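PDB 3LOV: protoporphyrinogen oxidase from Exiguobacterium sibiricum, which probably oxidises coproporphyrinogen III to coproporphyrin III with bound FAD and molecular oxygen in heme b biosynthesis. Local coordinates for residues Leu166-Leu171 against Ala176-Gln181; Thr15-Ala20 against Ser249-Glu254; Thr111-Phe116 against Asp132-Pro137. One frame throughout, in Å; residues are numbered along the deposited sequence.

Interaction 1 (Leu166-Leu171 against Ala176-Gln181); sequences LIEPLL and AGNIDQ
Glu168 reaches from helix 160-172 across to Ile179, and the two side chains run obliquely over one another. With CG anti to the backbone N (chi1 178°) and the chain extended beyond it, the carboxylate stands well off the helix. There Glu168 OE2 accepts the backbone N-H of Ile179 at 2.9 Å, on its anti side and 18° out of the carboxylate plane. The same oxygen accepts a hydrogen bond from a water, 2.7 Å from OE2, that also accepts from Asp180 N and donates to Asp180 OD2, so one carboxylate oxygen serves two successive amides of the loop, one directly and one through water. Glutamate suits the place by being long enough to span the gap, and its methylenes pack on Ile179, with Glu168 CB 4.0 Å from Ile179 CB. An alanine here would end at CB, and the N-H of Ile179 and the bridging water would probably be left without their acceptor. The branched isoleucines fill the apolar side, Ile167 CG2 lying 3.6 Å from Ile179 CD1. Both also touch Leu154 of helix 150-158, and Ile179 touches Leu150 as well, so the loop that follows helix 160-172 packs against both helices.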
loop_
_atom_site.group_PDB
_atom_site.type_symbol
_atom_site.label_atom_id
_atom_site.label_comp_id
_atom_site.label_asym_id
_atom_site.label_seq_id
_atom_site.Cartn_x
_atom_site.Cartn_y
_atom_site.Cartn_z
ATOM N N LEU A 166 2.643 -20.246 -3.606
ATOM C CA LEU A 166 3.392 -19.217 -4.375
ATOM C C LEU A 166 2.632 -17.908 -4.636
ATOM O O LEU A 166 3.133 -16.830 -4.303
ATOM C CB LEU A 166 3.921 -19.813 -5.674
ATOM C CG LEU A 166 4.683 -18.806 -6.537
ATOM C CD1 LEU A 166 5.858 -18.189 -5.775
ATOM C CD2 LEU A 166 5.090 -19.460 -7.860
ATOM N N ILE A 167 1.429 -17.988 -5.207
ATOM C CA ILE A 167 0.759 -16.795 -5.727
ATOM C C ILE A 167 0.324 -15.862 -4.600
ATOM O O ILE A 167 0.601 -14.674 -4.619
ATOM C CB ILE A 167 -0.473 -17.125 -6.544
ATOM C CG1 ILE A 167 -0.168 -18.155 -7.646
ATOM C CG2 ILE A 167 -1.028 -15.855 -7.206
ATOM C CD1 ILE A 167 0.796 -17.705 -8.646
ATOM N N GLU A 168 -0.352 -16.405 -3.606
ATOM C CA GLU A 168 -0.781 -15.584 -2.487
ATOM C C GLU A 168 0.344 -14.828 -1.823
ATOM O O GLU A 168 0.247 -13.613 -1.688
ATOM C CB GLU A 168 -1.604 -16.387 -1.452
ATOM C CG GLU A 168 -2.018 -15.549 -0.257
ATOM C CD GLU A 168 -3.106 -16.250 0.563
ATOM O OE1 GLU A 168 -2.852 -17.377 1.028
ATOM O OE2 GLU A 168 -4.202 -15.701 0.690
ATOM N N PRO A 169 1.397 -15.517 -1.354
ATOM C CA PRO A 169 2.429 -14.727 -0.705
ATOM C C PRO A 169 3.180 -13.777 -1.656
ATOM O O PRO A 169 3.556 -12.690 -1.252
ATOM C CB PRO A 169 3.365 -15.783 -0.121
ATOM C CG PRO A 169 3.033 -17.043 -0.745
ATOM C CD PRO A 169 1.604 -16.955 -1.169
ATOM N N LEU A 170 3.360 -14.184 -2.911
ATOM C CA LEU A 170 3.988 -13.328 -3.944
ATOM C C LEU A 170 3.167 -12.074 -4.224
ATOM O O LEU A 170 3.641 -10.952 -4.086
ATOM C CB LEU A 170 4.158 -14.120 -5.244
ATOM C CG LEU A 170 4.935 -13.456 -6.373
ATOM C CD1 LEU A 170 6.390 -13.199 -5.988
ATOM C CD2 LEU A 170 4.850 -14.326 -7.659
ATOM N N LEU A 171 1.921 -12.267 -4.586
ATOM C CA LEU A 171 1.081 -11.152 -4.967
ATOM C C LEU A 171 0.663 -10.285 -3.775
ATOM O O LEU A 171 0.536 -9.078 -3.935
ATOM C CB LEU A 171 -0.133 -11.629 -5.789
ATOM C CG LEU A 171 0.166 -12.282 -7.171
ATOM C CD1 LEU A 171 -1.168 -12.419 -7.979
ATOM C CD2 LEU A 171 1.242 -11.526 -8.017
ATOM N N ALA A 176 -0.069 -8.504 2.732
ATOM C CA ALA A 176 -0.541 -9.672 3.464
ATOM C C ALA A 176 -2.023 -10.023 3.299
ATOM O O ALA A 176 -2.575 -10.776 4.114
ATOM C CB ALA A 176 -0.236 -9.509 4.949
ATOM N N GLY A 177 -2.663 -9.501 2.259
ATOM C CA GLY A 177 -4.076 -9.735 2.038
ATOM C C GLY A 177 -4.401 -11.157 1.659
ATOM O O GLY A 177 -3.517 -11.988 1.387
ATOM N N ASN A 178 -5.685 -11.449 1.669
ATOM C CA ASN A 178 -6.150 -12.766 1.434
ATOM C C ASN A 178 -6.479 -12.905 -0.046
ATOM O O ASN A 178 -7.410 -12.282 -0.534
ATOM C CB ASN A 178 -7.388 -13.054 2.320
ATOM C CG ASN A 178 -7.033 -13.192 3.806
ATOM O OD1 ASN A 178 -6.176 -13.988 4.161
ATOM N ND2 ASN A 178 -7.709 -12.440 4.667
ATOM N N ILE A 179 -5.733 -13.738 -0.760
ATOM C CA ILE A 179 -6.031 -13.954 -2.159
ATOM C C ILE A 179 -7.517 -14.311 -2.405
ATOM O O ILE A 179 -8.089 -13.913 -3.433
ATOM C CB ILE A 179 -5.080 -15.008 -2.799
ATOM C CG1 ILE A 179 -5.074 -14.863 -4.323
ATOM C CG2 ILE A 179 -5.485 -16.429 -2.429
ATOM C CD1 ILE A 179 -3.834 -15.465 -4.995
ATOM N N ASP A 180 -8.162 -15.027 -1.470
ATOM C CA ASP A 180 -9.544 -15.495 -1.698
ATOM C C ASP A 180 -10.633 -14.427 -1.483
ATOM O O ASP A 180 -11.826 -14.713 -1.655
ATOM C CB ASP A 180 -9.861 -16.745 -0.842
ATOM C CG ASP A 180 -9.115 -17.985 -1.329
ATOM O OD1 ASP A 180 -9.262 -18.332 -2.517
ATOM O OD2 ASP A 180 -8.353 -18.597 -0.536
ATOM N N GLN A 181 -10.254 -13.220 -1.089
ATOM C CA GLN A 181 -11.252 -12.121 -0.943
ATOM C C GLN A 181 -11.045 -10.924 -1.912
ATOM O O GLN A 181 -12.029 -10.260 -2.319
ATOM C CB GLN A 181 -11.259 -11.604 0.512
ATOM C CG GLN A 181 -11.430 -12.703 1.583
ATOM C CD GLN A 181 -11.598 -12.129 2.962
ATOM O OE1 GLN A 181 -11.898 -10.929 3.134
ATOM N NE2 GLN A 181 -11.427 -12.975 3.964
HETATM O O HOH W 1 -6.838 -16.436 0.837
#

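Interaction 2 (Thr15-Ala20 against Ser249-Glu254); sequences TGLAAA and SEIRLE. With FAD (flavin-adenine dinucleotide), chain B.
Helix 14-26 passes beside strand 250-252 without a hydrogen bond between the two segments, the CA atoms of Ala20 and Ser249 lying 6.9 Å apart and those of Leu17 and Ile251 9.5 Å. At the closer end Ala20 CB points toward segment 249-254 and meets Ser249 OG, just ahead of the strand, at 3.9 Å. A methyl group suits this close approach, while the serine hydroxyl is hydrogen-bonded to Glu24, one turn further along the same helix. At the wider end two longer side chains span the separation: Leu17 CD2 and Ile251 CD1 come to 4.2 Å, a light apolar touch that Ile239 and Leu242 of helix 235-245 extend around Leu17. This is the Rossmann-type dinucleotide-binding fold, in which strand 250-252 borders the parallel sheet next to strand 31-35 and helix 14-26 follows the first strand, 6-10. Gly16 fits the last glycine of a GxGxxG pattern. At the start of the helix Thr15 N donates to FAD O2P at 3.3 Å, with an N-H...O angle of 160°. Thr15 OG1, anti to the carbonyl carbon and beside the backbone N (chi1 -56°), is thereby turned to the same phosphate and donates to FAD O1P at 2.7 Å.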
loop_
_atom_site.group_PDB
_atom_site.type_symbol
_atom_site.label_atom_id
_atom_site.label_comp_id
_atom_site.label_asym_id
_atom_site.label_seq_id
_atom_site.Cartn_x
_atom_site.Cartn_y
_atom_site.Cartn_z
ATOM N N THR A 15 -2.559 12.324 1.039
ATOM C CA THR A 15 -3.824 12.582 0.380
ATOM C C THR A 15 -4.268 14.033 0.634
ATOM O O THR A 15 -4.692 14.748 -0.294
ATOM C CB THR A 15 -4.912 11.601 0.863
ATOM O OG1 THR A 15 -4.435 10.253 0.636
ATOM C CG2 THR A 15 -6.221 11.851 0.105
ATOM N N GLY A 16 -4.164 14.450 1.887
ATOM C CA GLY A 16 -4.512 15.808 2.291
ATOM C C GLY A 16 -3.555 16.874 1.739
ATOM O O GLY A 16 -4.006 17.927 1.342
ATOM N N LEU A 17 -2.254 16.592 1.714
ATOM C CA LEU A 17 -1.246 17.527 1.189
ATOM C C LEU A 17 -1.349 17.639 -0.327
ATOM O O LEU A 17 -1.313 18.742 -0.881
ATOM C CB LEU A 17 0.173 17.109 1.605
ATOM C CG LEU A 17 0.566 17.471 3.037
ATOM C CD1 LEU A 17 1.912 16.906 3.411
ATOM C CD2 LEU A 17 0.539 19.003 3.199
ATOM N N ALA A 18 -1.551 16.512 -1.000
ATOM C CA ALA A 18 -1.863 16.530 -2.422
ATOM C C ALA A 18 -3.166 17.266 -2.698
ATOM O O ALA A 18 -3.280 18.016 -3.679
ATOM C CB ALA A 18 -1.947 15.123 -2.981
ATOM N N ALA A 19 -4.162 17.050 -1.861
ATOM C CA ALA A 19 -5.399 17.765 -2.068
ATOM C C ALA A 19 -5.146 19.305 -1.999
ATOM O O ALA A 19 -5.709 20.048 -2.772
ATOM C CB ALA A 19 -6.474 17.334 -1.054
ATOM N N ALA A 20 -4.304 19.769 -1.089
ATOM C CA ALA A 20 -4.158 21.218 -0.915
ATOM C C ALA A 20 -3.463 21.784 -2.155
ATOM O O ALA A 20 -3.820 22.879 -2.610
ATOM C CB ALA A 20 -3.373 21.544 0.320
ATOM N N SER A 249 -2.428 28.023 1.585
ATOM C CA SER A 249 -3.120 27.094 2.490
ATOM C C SER A 249 -2.617 27.240 3.912
ATOM O O SER A 249 -1.424 27.273 4.127
ATOM C CB SER A 249 -2.854 25.669 2.039
ATOM O OG SER A 249 -3.381 25.433 0.756
ATOM N N GLU A 250 -3.515 27.346 4.868
ATOM C CA GLU A 250 -3.124 27.403 6.271
ATOM C C GLU A 250 -3.078 25.990 6.864
ATOM O O GLU A 250 -4.072 25.288 6.857
ATOM C CB GLU A 250 -4.111 28.237 7.054
ATOM C CG GLU A 250 -3.577 28.635 8.436
ATOM C CD GLU A 250 -4.677 28.954 9.426
ATOM O OE1 GLU A 250 -5.835 29.151 8.997
ATOM O OE2 GLU A 250 -4.382 29.011 10.638
ATOM N N ILE A 251 -1.915 25.577 7.381
ATOM C CA ILE A 251 -1.740 24.227 7.935
ATOM C C ILE A 251 -1.842 24.326 9.450
ATOM O O ILE A 251 -1.011 24.998 10.058
ATOM C CB ILE A 251 -0.329 23.612 7.647
ATOM C CG1 ILE A 251 0.041 23.616 6.151
ATOM C CG2 ILE A 251 -0.224 22.229 8.275
ATOM C CD1 ILE A 251 -0.353 22.470 5.396
ATOM N N ARG A 252 -2.800 23.630 10.070
ATOM C CA ARG A 252 -2.872 23.620 11.537
ATOM C C ARG A 252 -2.474 22.252 12.076
ATOM O O ARG A 252 -3.206 21.282 11.913
ATOM C CB ARG A 252 -4.278 23.984 12.043
ATOM C CG ARG A 252 -4.943 25.232 11.398
ATOM C CD ARG A 252 -5.119 26.399 12.354
ATOM N NE ARG A 252 -6.038 26.107 13.454
ATOM C CZ ARG A 252 -7.362 26.248 13.407
ATOM N NH1 ARG A 252 -7.973 26.673 12.301
ATOM N NH2 ARG A 252 -8.091 25.938 14.482
ATOM N N LEU A 253 -1.332 22.167 12.722
ATOM C CA LEU A 253 -0.918 20.904 13.335
ATOM C C LEU A 253 -1.587 20.779 14.713
ATOM O O LEU A 253 -2.145 21.739 15.239
ATOM C CB LEU A 253 0.601 20.842 13.470
ATOM C CG LEU A 253 1.447 20.859 12.207
ATOM C CD1 LEU A 253 2.931 20.960 12.617
ATOM C CD2 LEU A 253 1.166 19.641 11.295
ATOM N N GLU A 254 -1.512 19.598 15.292
ATOM C CA GLU A 254 -2.077 19.334 16.598
ATOM C C GLU A 254 -3.512 19.856 16.686
ATOM O O GLU A 254 -3.880 20.409 17.689
ATOM C CB GLU A 254 -1.212 19.981 17.704
ATOM C CG GLU A 254 0.218 19.496 17.771
ATOM C CD GLU A 254 0.407 18.123 18.434
ATOM O OE1 GLU A 254 -0.569 17.462 18.808
ATOM O OE2 GLU A 254 1.561 17.675 18.566
HETATM P PA FAD B . -2.519 8.580 6.270
HETATM O O1A FAD B . -1.096 8.533 5.827
HETATM O O2A FAD B . -2.994 7.575 7.251
HETATM O O5B FAD B . -2.812 10.033 6.850
HETATM C C5B FAD B . -3.945 10.329 7.625
HETATM C C4B FAD B . -3.683 11.660 8.340
HETATM O O4B FAD B . -4.870 12.130 8.983
HETATM C C3B FAD B . -2.588 11.509 9.376
HETATM O O3B FAD B . -1.637 12.555 9.293
HETATM C C2B FAD B . -3.395 11.538 10.661
HETATM O O2B FAD B . -2.697 12.069 11.731
HETATM C C1B FAD B . -4.551 12.450 10.308
HETATM N N9A FAD B . -5.753 12.306 11.143
HETATM C C8A FAD B . -6.326 11.208 11.746
HETATM N N7A FAD B . -7.445 11.580 12.419
HETATM C C5A FAD B . -7.592 12.930 12.253
HETATM C C6A FAD B . -8.542 13.860 12.680
HETATM N N6A FAD B . -9.602 13.487 13.392
HETATM N N1A FAD B . -8.400 15.194 12.333
HETATM C C2A FAD B . -7.357 15.601 11.536
HETATM N N3A FAD B . -6.432 14.674 11.092
HETATM C C4A FAD B . -6.539 13.382 11.461
HETATM N N1 FAD B . 1.894 2.535 -0.638
HETATM C C2 FAD B . 2.761 2.530 -1.696
HETATM O O2 FAD B . 2.471 3.109 -2.752
HETATM N N3 FAD B . 3.951 1.854 -1.594
HETATM C C4 FAD B . 4.296 1.170 -0.486
HETATM O O4 FAD B . 5.381 0.621 -0.452
HETATM C C4X FAD B . 3.429 1.128 0.585
HETATM N N5 FAD B . 3.798 0.467 1.746
HETATM C C5X FAD B . 2.907 0.461 2.822
HETATM C C6 FAD B . 3.239 -0.232 3.991
HETATM C C7 FAD B . 2.352 -0.247 5.080
HETATM C C7M FAD B . 2.718 -0.985 6.335
HETATM C C8 FAD B . 1.139 0.464 5.020
HETATM C C8M FAD B . 0.145 0.464 6.167
HETATM C C9 FAD B . 0.805 1.169 3.868
HETATM C C9A FAD B . 1.677 1.174 2.755
HETATM N N10 FAD B . 1.342 1.881 1.594
HETATM C C10 FAD B . 2.225 1.845 0.507
HETATM C "C1'" FAD B . 0.049 2.643 1.428
HETATM C "C2'" FAD B . 0.308 4.134 1.760
HETATM O "O2'" FAD B . 0.687 4.229 3.083
HETATM C "C3'" FAD B . -0.920 5.026 1.538
HETATM O "O3'" FAD B . -1.054 5.156 0.128
HETATM C "C4'" FAD B . -0.827 6.461 2.117
HETATM O "O4'" FAD B . 0.069 6.640 3.197
HETATM C "C5'" FAD B . -2.168 6.935 2.644
HETATM O "O5'" FAD B . -2.061 8.286 3.014
HETATM P P FAD B . -3.346 9.038 3.538
HETATM O O1P FAD B . -4.594 8.630 2.800
HETATM O O2P FAD B . -3.143 10.526 3.694
HETATM O O3P FAD B . -3.550 8.441 5.047
#

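Interaction 3 (Thr111-Phe116 against Asp132-Pro137); sequences TDLDLF and DLLLHP
Leu113, in the first turn of the N-capped helix 113-116, pushes its forked end against Leu134 and Leu135 in the last turn of helix 124-135, making a small leucine cluster where one helix begins and another ends. Its two methyl groups divide the work. CD2 is directed to the buried side, 3.9 Å from Leu134 CD1, and these two side chains lie slantwise to each other. CD1 goes to the outer side and meets Leu135 tip to tip, 3.6 Å from Leu135 CD1 and 3.8 Å from Leu135 CG. With CG anti to the carbonyl carbon and beside the backbone N (chi1 -64°), Leu113 extends its branched end toward the other helix. Leucine fits because a single fork can touch two neighbouring residues at once.

The inner half is hemmed in: Leu134 also rests on Pro110 of strand 109-110, and Phe202 of helix 201-207 touches all three leucines, joining both helices to a third. Leu135, by contrast, is exposed, so its close methyl contact lies at the solvent border, and the chain leaves the helix just beyond it at His136. No hydrogen bond links the two segments; the polar groups are engaged within each segment. The last helical bond of 124-135 runs from His136 N to Asp132 O, which also lies at the edge of the His136 ring. Asp112 is the N-cap of helix 113-116, a role suited to a short acidic side chain that can turn back to an amide of the first turn: Asp112 OD1 accepts from Leu115 N at 3.1 Å, the N-H...O angle 170°, with the donor well above the carboxylate plane.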
loop_
_atom_site.group_PDB
_atom_site.type_symbol
_atom_site.label_atom_id
_atom_site.label_comp_id
_atom_site.label_asym_id
_atom_site.label_seq_id
_atom_site.Cartn_x
_atom_site.Cartn_y
_atom_site.Cartn_z
ATOM N N THR A 111 5.057 -19.761 -17.266
ATOM C CA THR A 111 5.015 -19.575 -18.718
ATOM C C THR A 111 6.083 -20.435 -19.417
ATOM O O THR A 111 5.990 -20.659 -20.632
ATOM C CB THR A 111 5.187 -18.104 -19.079
ATOM O OG1 THR A 111 6.440 -17.661 -18.587
ATOM C CG2 THR A 111 4.037 -17.228 -18.454
ATOM N N ASP A 112 7.068 -20.929 -18.660
ATOM C CA ASP A 112 8.089 -21.876 -19.176
ATOM C C ASP A 112 8.183 -23.086 -18.249
ATOM O O ASP A 112 8.875 -23.057 -17.206
ATOM C CB ASP A 112 9.420 -21.151 -19.295
ATOM C CG ASP A 112 10.571 -22.059 -19.697
ATOM O OD1 ASP A 112 10.539 -23.290 -19.462
ATOM O OD2 ASP A 112 11.540 -21.492 -20.239
ATOM N N LEU A 113 7.488 -24.150 -18.628
ATOM C CA LEU A 113 7.282 -25.267 -17.720
ATOM C C LEU A 113 8.597 -25.964 -17.318
ATOM O O LEU A 113 8.717 -26.454 -16.198
ATOM C CB LEU A 113 6.314 -26.267 -18.319
ATOM C CG LEU A 113 4.884 -25.786 -18.557
ATOM C CD1 LEU A 113 4.072 -26.905 -19.151
ATOM C CD2 LEU A 113 4.240 -25.326 -17.266
ATOM N N ASP A 114 9.577 -25.999 -18.212
ATOM C CA ASP A 114 10.829 -26.678 -17.903
ATOM C C ASP A 114 11.579 -25.921 -16.796
ATOM O O ASP A 114 12.107 -26.510 -15.864
ATOM C CB ASP A 114 11.747 -26.727 -19.141
ATOM C CG ASP A 114 11.342 -27.791 -20.173
ATOM O OD1 ASP A 114 10.393 -28.584 -19.993
ATOM O OD2 ASP A 114 12.022 -27.835 -21.197
ATOM N N LEU A 115 11.654 -24.611 -16.940
ATOM C CA LEU A 115 12.394 -23.757 -16.012
ATOM C C LEU A 115 11.658 -23.716 -14.675
ATOM O O LEU A 115 12.274 -23.841 -13.598
ATOM C CB LEU A 115 12.485 -22.345 -16.575
ATOM C CG LEU A 115 13.847 -21.691 -16.667
ATOM C CD1 LEU A 115 14.694 -22.405 -17.744
ATOM C CD2 LEU A 115 13.607 -20.211 -16.991
ATOM N N PHE A 116 10.335 -23.589 -14.765
ATOM C CA PHE A 116 9.486 -23.528 -13.585
ATOM C C PHE A 116 9.567 -24.773 -12.724
ATOM O O PHE A 116 9.584 -24.679 -11.491
ATOM C CB PHE A 116 8.017 -23.297 -13.932
ATOM C CG PHE A 116 7.162 -23.206 -12.726
ATOM C CD1 PHE A 116 7.186 -22.041 -11.945
ATOM C CD2 PHE A 116 6.401 -24.294 -12.315
ATOM C CE1 PHE A 116 6.427 -21.957 -10.774
ATOM C CE2 PHE A 116 5.640 -24.228 -11.152
ATOM C CZ PHE A 116 5.653 -23.066 -10.375
ATOM N N ASP A 132 -0.423 -30.117 -16.081
ATOM C CA ASP A 132 -1.587 -30.701 -16.705
ATOM C C ASP A 132 -2.722 -29.701 -16.774
ATOM O O ASP A 132 -3.492 -29.677 -17.755
ATOM C CB ASP A 132 -2.089 -31.920 -15.907
ATOM C CG ASP A 132 -1.133 -33.110 -15.966
ATOM O OD1 ASP A 132 -0.171 -33.092 -16.760
ATOM O OD2 ASP A 132 -1.341 -34.058 -15.195
ATOM N N LEU A 133 -2.883 -28.915 -15.713
ATOM C CA LEU A 133 -3.921 -27.866 -15.696
ATOM C C LEU A 133 -3.614 -26.784 -16.766
ATOM O O LEU A 133 -4.505 -26.392 -17.493
ATOM C CB LEU A 133 -4.085 -27.249 -14.288
ATOM C CG LEU A 133 -4.733 -28.092 -13.157
ATOM C CD1 LEU A 133 -4.539 -27.441 -11.782
ATOM C CD2 LEU A 133 -6.203 -28.282 -13.394
ATOM N N LEU A 134 -2.342 -26.366 -16.885
ATOM C CA LEU A 134 -1.965 -25.302 -17.819
ATOM C C LEU A 134 -2.059 -25.725 -19.296
ATOM O O LEU A 134 -2.641 -24.975 -20.109
ATOM C CB LEU A 134 -0.588 -24.721 -17.491
ATOM C CG LEU A 134 -0.477 -23.898 -16.185
ATOM C CD1 LEU A 134 0.963 -23.614 -15.921
ATOM C CD2 LEU A 134 -1.277 -22.571 -16.252
ATOM N N LEU A 135 -1.536 -26.922 -19.621
ATOM C CA LEU A 135 -1.536 -27.429 -20.999
ATOM C C LEU A 135 -2.826 -28.050 -21.447
ATOM O O LEU A 135 -3.057 -28.130 -22.665
ATOM C CB LEU A 135 -0.435 -28.464 -21.219
ATOM C CG LEU A 135 0.975 -27.902 -21.124
ATOM C CD1 LEU A 135 1.963 -29.064 -21.139
ATOM C CD2 LEU A 135 1.235 -26.895 -22.247
ATOM N N HIS A 136 -3.651 -28.493 -20.487
ATOM C CA HIS A 136 -4.900 -29.191 -20.786
ATOM C C HIS A 136 -6.085 -28.630 -19.999
ATOM O O HIS A 136 -6.817 -29.382 -19.287
ATOM C CB HIS A 136 -4.748 -30.706 -20.521
ATOM C CG HIS A 136 -3.570 -31.314 -21.205
ATOM N ND1 HIS A 136 -3.609 -31.745 -22.513
ATOM C CD2 HIS A 136 -2.308 -31.528 -20.777
ATOM C CE1 HIS A 136 -2.432 -32.230 -22.846
ATOM N NE2 HIS A 136 -1.620 -32.106 -21.813
ATOM N N PRO A 137 -6.308 -27.314 -20.127
ATOM C CA PRO A 137 -7.360 -26.684 -19.338
ATOM C C PRO A 137 -8.735 -27.305 -19.628
ATOM O O PRO A 137 -9.031 -27.680 -20.767
ATOM C CB PRO A 137 -7.308 -25.216 -19.794
ATOM C CG PRO A 137 -6.686 -25.277 -21.205
ATOM C CD PRO A 137 -5.660 -26.353 -21.050
#

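How the interactions relate
From the N terminus, helix 14-26 supplies the first half of interaction 2, whose partner strand comes some 230 residues later, so this contact closes a long loop. Interactions 3 and 1 both nest inside it, in series: 111-116 meets 132-137 and closes a short loop before 166-171 meets 176-181 and closes a shorter one. Interaction 2 belongs to the FAD-binding sheet; the others lie in a helical region on the opposite side of the chain's centre, and the centres of interactions 1 and 2 are 35 Å apart. Interactions 1 and 3 touch directly, with Leu166 CD2 4.1 Å from Phe116 CE1, so helix 160-172 joins the two.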